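PDB 6JU8: tyrosinase from Aspergillus oryzae, which probably oxidises L-tyrosine and L-dopa to L-dopaquinone with molecular oxygen at a pair of copper ions, a step of melanin biosynthesis. Local coordinates for residues Pro148-Ala153 with Asp369-Leu374; Leu168-Leu173 with Leu259-Ala264. The protein carries 1 engineered substitution. All blocks are in the same frame, centred on the assembly; numbering follows the deposited sequence.

Both contacts belong to the common central domain of tyrosinase, their centres 11 Å apart. Interaction 1 packs the 148-153 loop on the start of helix 371-389, whose His376 is a copper ligand; the side chain of Ile371 is about 9 Å from a bound copper ion. Interaction 2 ties the later part of the same long loop, between helix 135-144 and strand 178-182, to helix 258-267, with the side chain of Leu170 about 13 Å from a copper ion. Trp150 joins the two: its NE1 makes a probable hydrogen bond of 2.8 Å to Arg169 O, and CD1 packs on Pro171 CD at 3.5 Å. Interaction 2 also reaches the second subunit and a nitrate ion.

Interaction 1 of 2, residues Pro148-Ala153 with Asp369-Leu374; sequences PYWDFA and DPIFWL
The extended backbone at Tyr149 and Trp150 passes the first turn of helix 371-389, coming nearest at Tyr149 and Leu374, whose CA atoms are 4.8 Å apart. One nearly straight hydrogen bond joins the two main chains, from Trp150 N to Leu374 O at 3.1 Å (N-H...O 177°). Beside this bond Trp150 CB meets Leu374 CB at 3.9 Å. A chi1 of 170° turns the indole of Trp150 away from its own N to reach over the side chain of Ile371, whose CD1 lies over the face of the six-membered ring, a CH-pi contact 4.2 Å from the centroid. The opposite face carries Phe152 CB near the rim, and the ring nitrogen is held by Arg169 of the 168-173 loop. Leu374 CD2 touches Pro148 O at 3.4 Å; that carbonyl is buried without a polar partner. At the helix entrance Asp369 OD1 accepts from Ile371 N in a capping bond, and OD2 salt-bridges Lys239. Val335 and Val339 of helix 328-340 also touch Trp150. The contact joins the loop to helix 371-389, bearing His376, beside helix 328-340, bearing His332 and His336; the Ile371 side chain is about 7 Å from that of His336 in this copper-binding helical core of tyrosinases.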
loop_
_atom_site.group_PDB
_atom_site.type_symbol
_atom_site.label_atom_id
_atom_site.label_comp_id
_atom_site.label_asym_id
_atom_site.label_seq_id
_atom_site.Cartn_x
_atom_site.Cartn_y
_atom_site.Cartn_z
ATOM N N PRO A 148 8.482 -7.073 20.973
ATOM C CA PRO A 148 7.370 -6.170 21.316
ATOM C C PRO A 148 6.003 -6.738 20.970
ATOM O O PRO A 148 5.857 -7.602 20.105
ATOM C CB PRO A 148 7.640 -4.942 20.454
ATOM C CG PRO A 148 9.094 -5.036 20.094
ATOM C CD PRO A 148 9.352 -6.515 19.923
ATOM N N TYR A 149 4.980 -6.214 21.664
ATOM C CA TYR A 149 3.599 -6.615 21.388
ATOM C C TYR A 149 2.854 -5.478 20.711
ATOM O O TYR A 149 3.103 -4.293 20.975
ATOM C CB TYR A 149 2.872 -7.114 22.653
ATOM C CG TYR A 149 2.638 -6.056 23.704
ATOM C CD1 TYR A 149 1.478 -5.282 23.691
ATOM C CD2 TYR A 149 3.571 -5.847 24.713
ATOM C CE1 TYR A 149 1.248 -4.311 24.654
ATOM C CE2 TYR A 149 3.363 -4.868 25.683
ATOM C CZ TYR A 149 2.205 -4.112 25.646
ATOM O OH TYR A 149 2.010 -3.136 26.605
ATOM N N TRP A 150 1.895 -5.865 19.855
ATOM C CA TRP A 150 0.959 -4.882 19.304
ATOM C C TRP A 150 -0.304 -4.824 20.149
ATOM O O TRP A 150 -1.077 -5.786 20.202
ATOM C CB TRP A 150 0.601 -5.252 17.867
ATOM C CG TRP A 150 -0.529 -4.430 17.310
ATOM C CD1 TRP A 150 -0.711 -3.085 17.430
ATOM C CD2 TRP A 150 -1.623 -4.950 16.536
ATOM N NE1 TRP A 150 -1.873 -2.728 16.781
ATOM C CE2 TRP A 150 -2.450 -3.845 16.231
ATOM C CE3 TRP A 150 -1.992 -6.226 16.101
ATOM C CZ2 TRP A 150 -3.626 -3.973 15.489
ATOM C CZ3 TRP A 150 -3.164 -6.355 15.368
ATOM C CH2 TRP A 150 -3.967 -5.236 15.076
ATOM N N ASP A 151 -0.492 -3.695 20.823
ATOM C CA ASP A 151 -1.694 -3.529 21.637
ATOM C C ASP A 151 -2.859 -3.106 20.751
ATOM O O ASP A 151 -3.148 -1.922 20.545
ATOM C CB ASP A 151 -1.475 -2.532 22.780
ATOM C CG ASP A 151 -2.565 -2.727 23.842
ATOM O OD1 ASP A 151 -3.641 -3.251 23.514
ATOM O OD2 ASP A 151 -2.290 -2.375 25.010
ATOM N N PHE A 152 -3.529 -4.115 20.195
ATOM C CA PHE A 152 -4.632 -3.871 19.258
ATOM C C PHE A 152 -5.834 -3.220 19.944
ATOM O O PHE A 152 -6.748 -2.746 19.249
ATOM C CB PHE A 152 -5.028 -5.142 18.493
ATOM C CG PHE A 152 -5.389 -6.328 19.358
ATOM C CD1 PHE A 152 -6.531 -6.311 20.153
ATOM C CD2 PHE A 152 -4.579 -7.460 19.397
ATOM C CE1 PHE A 152 -6.847 -7.416 20.951
ATOM C CE2 PHE A 152 -4.890 -8.582 20.155
ATOM C CZ PHE A 152 -6.040 -8.543 20.942
ATOM N N ALA A 153 -5.879 -3.201 21.277
ATOM C CA ALA A 153 -7.012 -2.679 22.025
ATOM C C ALA A 153 -6.732 -1.322 22.656
ATOM O O ALA A 153 -7.628 -0.772 23.305
ATOM C CB ALA A 153 -7.428 -3.690 23.075
ATOM N N ASP A 369 2.832 -13.122 7.508
ATOM C CA ASP A 369 2.819 -11.668 7.670
ATOM C C ASP A 369 3.535 -11.320 8.963
ATOM O O ASP A 369 3.105 -11.838 10.015
ATOM C CB ASP A 369 1.381 -11.147 7.701
ATOM C CG ASP A 369 1.325 -9.623 7.670
ATOM O OD1 ASP A 369 2.181 -9.006 8.365
ATOM O OD2 ASP A 369 0.417 -9.072 7.002
ATOM N N PRO A 370 4.576 -10.508 8.961
ATOM C CA PRO A 370 5.309 -10.236 10.212
ATOM C C PRO A 370 4.459 -9.699 11.349
ATOM O O PRO A 370 4.855 -9.838 12.518
ATOM C CB PRO A 370 6.359 -9.194 9.757
ATOM C CG PRO A 370 6.620 -9.583 8.319
ATOM C CD PRO A 370 5.244 -9.892 7.762
ATOM N N ILE A 371 3.313 -9.050 11.087
ATOM C CA ILE A 371 2.466 -8.623 12.196
ATOM C C ILE A 371 1.880 -9.799 12.979
ATOM O O ILE A 371 1.468 -9.625 14.134
ATOM C CB ILE A 371 1.339 -7.679 11.736
ATOM C CG1 ILE A 371 0.836 -6.838 12.917
ATOM C CG2 ILE A 371 0.233 -8.435 11.019
ATOM C CD1 ILE A 371 -0.228 -5.824 12.557
ATOM N N PHE A 372 1.802 -10.986 12.381
ATOM C CA PHE A 372 1.311 -12.184 13.057
ATOM C C PHE A 372 1.917 -12.292 14.452
ATOM O O PHE A 372 1.238 -12.550 15.454
ATOM C CB PHE A 372 1.676 -13.430 12.237
ATOM C CG PHE A 372 1.343 -14.726 12.934
ATOM C CD1 PHE A 372 2.265 -15.314 13.793
ATOM C CD2 PHE A 372 0.111 -15.341 12.719
ATOM C CE1 PHE A 372 1.944 -16.500 14.444
ATOM C CE2 PHE A 372 -0.209 -16.523 13.341
ATOM C CZ PHE A 372 0.727 -17.094 14.196
ATOM N N TRP A 373 3.233 -12.149 14.534
ATOM C CA TRP A 373 3.959 -12.421 15.765
ATOM C C TRP A 373 3.701 -11.349 16.810
ATOM O O TRP A 373 3.715 -11.621 18.002
ATOM C CB TRP A 373 5.450 -12.486 15.412
ATOM C CG TRP A 373 5.737 -13.402 14.253
ATOM C CD1 TRP A 373 5.850 -13.052 12.931
ATOM C CD2 TRP A 373 5.971 -14.821 14.310
ATOM N NE1 TRP A 373 6.119 -14.165 12.162
ATOM C CE2 TRP A 373 6.208 -15.261 12.995
ATOM C CE3 TRP A 373 6.005 -15.768 15.355
ATOM C CZ2 TRP A 373 6.478 -16.594 12.695
ATOM C CZ3 TRP A 373 6.269 -17.098 15.053
ATOM C CH2 TRP A 373 6.504 -17.510 13.719
ATOM N N LEU A 374 3.485 -10.122 16.338
ATOM C CA LEU A 374 3.177 -8.995 17.237
ATOM C C LEU A 374 1.776 -9.105 17.802
ATOM O O LEU A 374 1.555 -8.847 18.991
ATOM C CB LEU A 374 3.358 -7.691 16.459
ATOM C CG LEU A 374 4.696 -7.483 15.757
ATOM C CD1 LEU A 374 4.692 -6.145 15.028
ATOM C CD2 LEU A 374 5.887 -7.584 16.703
#

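Interaction 2 of 2, residues Leu168-Leu173 with Leu259-Ala264. With NO3 (nitrate ion), chain E.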
loop_
_atom_site.group_PDB
_atom_site.type_symbol
_atom_site.label_atom_id
_atom_site.label_comp_id
_atom_site.label_asym_id
_atom_site.label_seq_id
_atom_site.Cartn_x
_atom_site.Cartn_y
_atom_site.Cartn_z
ATOM N N LEU A 168 -7.938 2.888 17.278
ATOM C CA LEU A 168 -7.031 1.753 17.261
ATOM C C LEU A 168 -6.283 1.750 15.940
ATOM O O LEU A 168 -6.817 2.158 14.899
ATOM C CB LEU A 168 -7.846 0.470 17.439
ATOM C CG LEU A 168 -8.780 0.399 18.647
ATOM C CD1 LEU A 168 -9.581 -0.895 18.601
ATOM C CD2 LEU A 168 -7.969 0.497 19.932
ATOM N N ARG A 169 -5.034 1.312 15.950
ATOM C CA ARG A 169 -4.239 1.368 14.730
ATOM C C ARG A 169 -3.275 0.198 14.664
ATOM O O ARG A 169 -2.747 -0.245 15.699
ATOM C CB ARG A 169 -3.372 2.634 14.670
ATOM C CG ARG A 169 -4.170 3.944 14.631
ATOM C CD ARG A 169 -3.169 5.090 14.468
ATOM N NE ARG A 169 -3.798 6.392 14.710
ATOM C CZ ARG A 169 -3.076 7.496 14.868
ATOM N NH1 ARG A 169 -1.743 7.417 14.833
ATOM N NH2 ARG A 169 -3.698 8.654 15.072
ATOM N N LEU A 170 -2.967 -0.239 13.438
ATOM C CA LEU A 170 -1.753 -1.057 13.293
ATOM C C LEU A 170 -0.516 -0.333 13.826
ATOM O O LEU A 170 -0.441 0.893 13.829
ATOM C CB LEU A 170 -1.486 -1.390 11.822
ATOM C CG LEU A 170 -2.546 -2.180 11.073
ATOM C CD1 LEU A 170 -2.061 -2.636 9.696
ATOM C CD2 LEU A 170 -3.079 -3.356 11.853
ATOM N N PRO A 171 0.509 -1.061 14.256
ATOM C CA PRO A 171 1.735 -0.393 14.740
ATOM C C PRO A 171 2.306 0.582 13.716
ATOM O O PRO A 171 2.346 0.310 12.504
ATOM C CB PRO A 171 2.732 -1.557 14.870
ATOM C CG PRO A 171 1.857 -2.740 15.146
ATOM C CD PRO A 171 0.615 -2.533 14.290
ATOM N N ILE A 172 2.832 1.685 14.247
ATOM C CA ILE A 172 3.569 2.635 13.404
ATOM C C ILE A 172 4.532 1.898 12.484
ATOM O O ILE A 172 4.554 2.080 11.258
ATOM C CB ILE A 172 4.337 3.654 14.262
ATOM C CG1 ILE A 172 3.421 4.512 15.156
ATOM C CG2 ILE A 172 5.189 4.544 13.385
ATOM C CD1 ILE A 172 4.137 5.182 16.315
ATOM N N LEU A 173 5.371 1.069 13.116
ATOM C CA LEU A 173 6.498 0.510 12.356
ATOM C C LEU A 173 5.990 -0.448 11.299
ATOM O O LEU A 173 6.606 -0.610 10.243
ATOM C CB LEU A 173 7.459 -0.140 13.368
ATOM C CG LEU A 173 8.724 -0.757 12.802
ATOM C CD1 LEU A 173 9.546 0.272 12.039
ATOM C CD2 LEU A 173 9.572 -1.347 13.934
ATOM N N LEU A 259 -4.670 1.345 5.794
ATOM C CA LEU A 259 -5.803 2.211 6.137
ATOM C C LEU A 259 -7.069 1.371 6.245
ATOM O O LEU A 259 -7.954 1.699 7.046
ATOM C CB LEU A 259 -6.039 3.266 5.047
ATOM C CG LEU A 259 -4.942 4.329 4.911
ATOM C CD1 LEU A 259 -5.169 5.114 3.629
ATOM C CD2 LEU A 259 -4.950 5.252 6.123
ATOM N N ARG A 260 -7.170 0.309 5.412
ATOM C CA ARG A 260 -8.393 -0.505 5.448
ATOM C C ARG A 260 -8.388 -1.354 6.717
ATOM O O ARG A 260 -9.416 -1.568 7.349
ATOM C CB ARG A 260 -8.493 -1.366 4.186
ATOM C CG ARG A 260 -9.909 -1.927 3.999
ATOM C CD ARG A 260 -10.146 -2.226 2.515
ATOM N NE ARG A 260 -10.425 -0.971 1.824
ATOM C CZ ARG A 260 -11.119 -0.815 0.720
ATOM N NH1 ARG A 260 -11.601 -1.870 0.078
ATOM N NH2 ARG A 260 -11.336 0.407 0.239
ATOM N N ALA A 261 -7.206 -1.842 7.119
ATOM C CA ALA A 261 -7.078 -2.592 8.373
ATOM C C ALA A 261 -7.475 -1.706 9.554
ATOM O O ALA A 261 -8.234 -2.095 10.431
ATOM C CB ALA A 261 -5.654 -3.064 8.564
ATOM N N ASN A 262 -7.011 -0.454 9.568
ATOM C CA ASN A 262 -7.375 0.436 10.659
ATOM C C ASN A 262 -8.874 0.732 10.657
ATOM O O ASN A 262 -9.513 0.752 11.728
ATOM C CB ASN A 262 -6.612 1.755 10.585
ATOM C CG ASN A 262 -5.161 1.636 10.984
ATOM O OD1 ASN A 262 -4.710 0.567 11.393
ATOM N ND2 ASN A 262 -4.423 2.731 10.862
ATOM N N LEU A 263 -9.472 0.906 9.478
ATOM C CA LEU A 263 -10.920 1.091 9.414
ATOM C C LEU A 263 -11.644 -0.104 10.045
ATOM O O LEU A 263 -12.583 0.062 10.834
ATOM C CB LEU A 263 -11.362 1.227 7.947
ATOM C CG LEU A 263 -12.851 1.429 7.692
ATOM C CD1 LEU A 263 -13.328 2.781 8.222
ATOM C CD2 LEU A 263 -13.152 1.343 6.192
ATOM N N ALA A 264 -11.231 -1.323 9.694
ATOM C CA ALA A 264 -11.861 -2.524 10.215
ATOM C C ALA A 264 -11.697 -2.629 11.727
ATOM O O ALA A 264 -12.628 -3.018 12.419
ATOM C CB ALA A 264 -11.228 -3.755 9.565
HETATM N N NO3 E . -7.665 1.336 1.837
HETATM O O1 NO3 E . -6.909 2.306 1.864
HETATM O O2 NO3 E . -7.320 0.206 1.521
HETATM O O3 NO3 E . -8.857 1.593 2.124
HETATM O O HOH W 1 -1.520 2.610 11.747
#
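Asn262 turns its CG beside its own backbone N (chi1 -74°), and a nearly eclipsed chi2 of -4° sets the amide with OD1 facing the 168-173 loop; Leu170 brings its CG, likewise beside the backbone N, to 3.5 Å from Asn262 OD1. OD1 accepts from Leu170 N at 2.8 Å, an almost straight bond whose donor is tilted 27° from the amide carbonyl plane. Arg169 CA packs against that oxygen too. ND2 donates to a water at 3.0 Å, and the water donates to Leu170 O, so Asn262 holds the N-H of Leu170 directly and its carbonyl through the water. This fixes the rotation of the amide. Leu170 CD1 packs on CB of Ala261, the residue before Asn262 on the helix, at 3.8 Å. Arg169 CB and CG pass Asn262 ND2 at an oblique angle, both 4.0 Å away, while the guanidinium leads off: NE forms a salt bridge with Glu167, NH2 a hydrogen bond to Asn245 O of the second subunit, and the group a cation-pi contact with Tyr246 of that subunit. On another side of the helix Arg260 NE donates to nitrate O3 at 3.0 Å; Arg260 of the second subunit binds the same ion, probably from the crystallisation solution. Through Asn262 and Ala261, helix 258-267 is joined to the loop before strand 178-182, with Val339 of helix 328-340 touching Leu170 and helix 26-34 packing against Pro171 and Ile172.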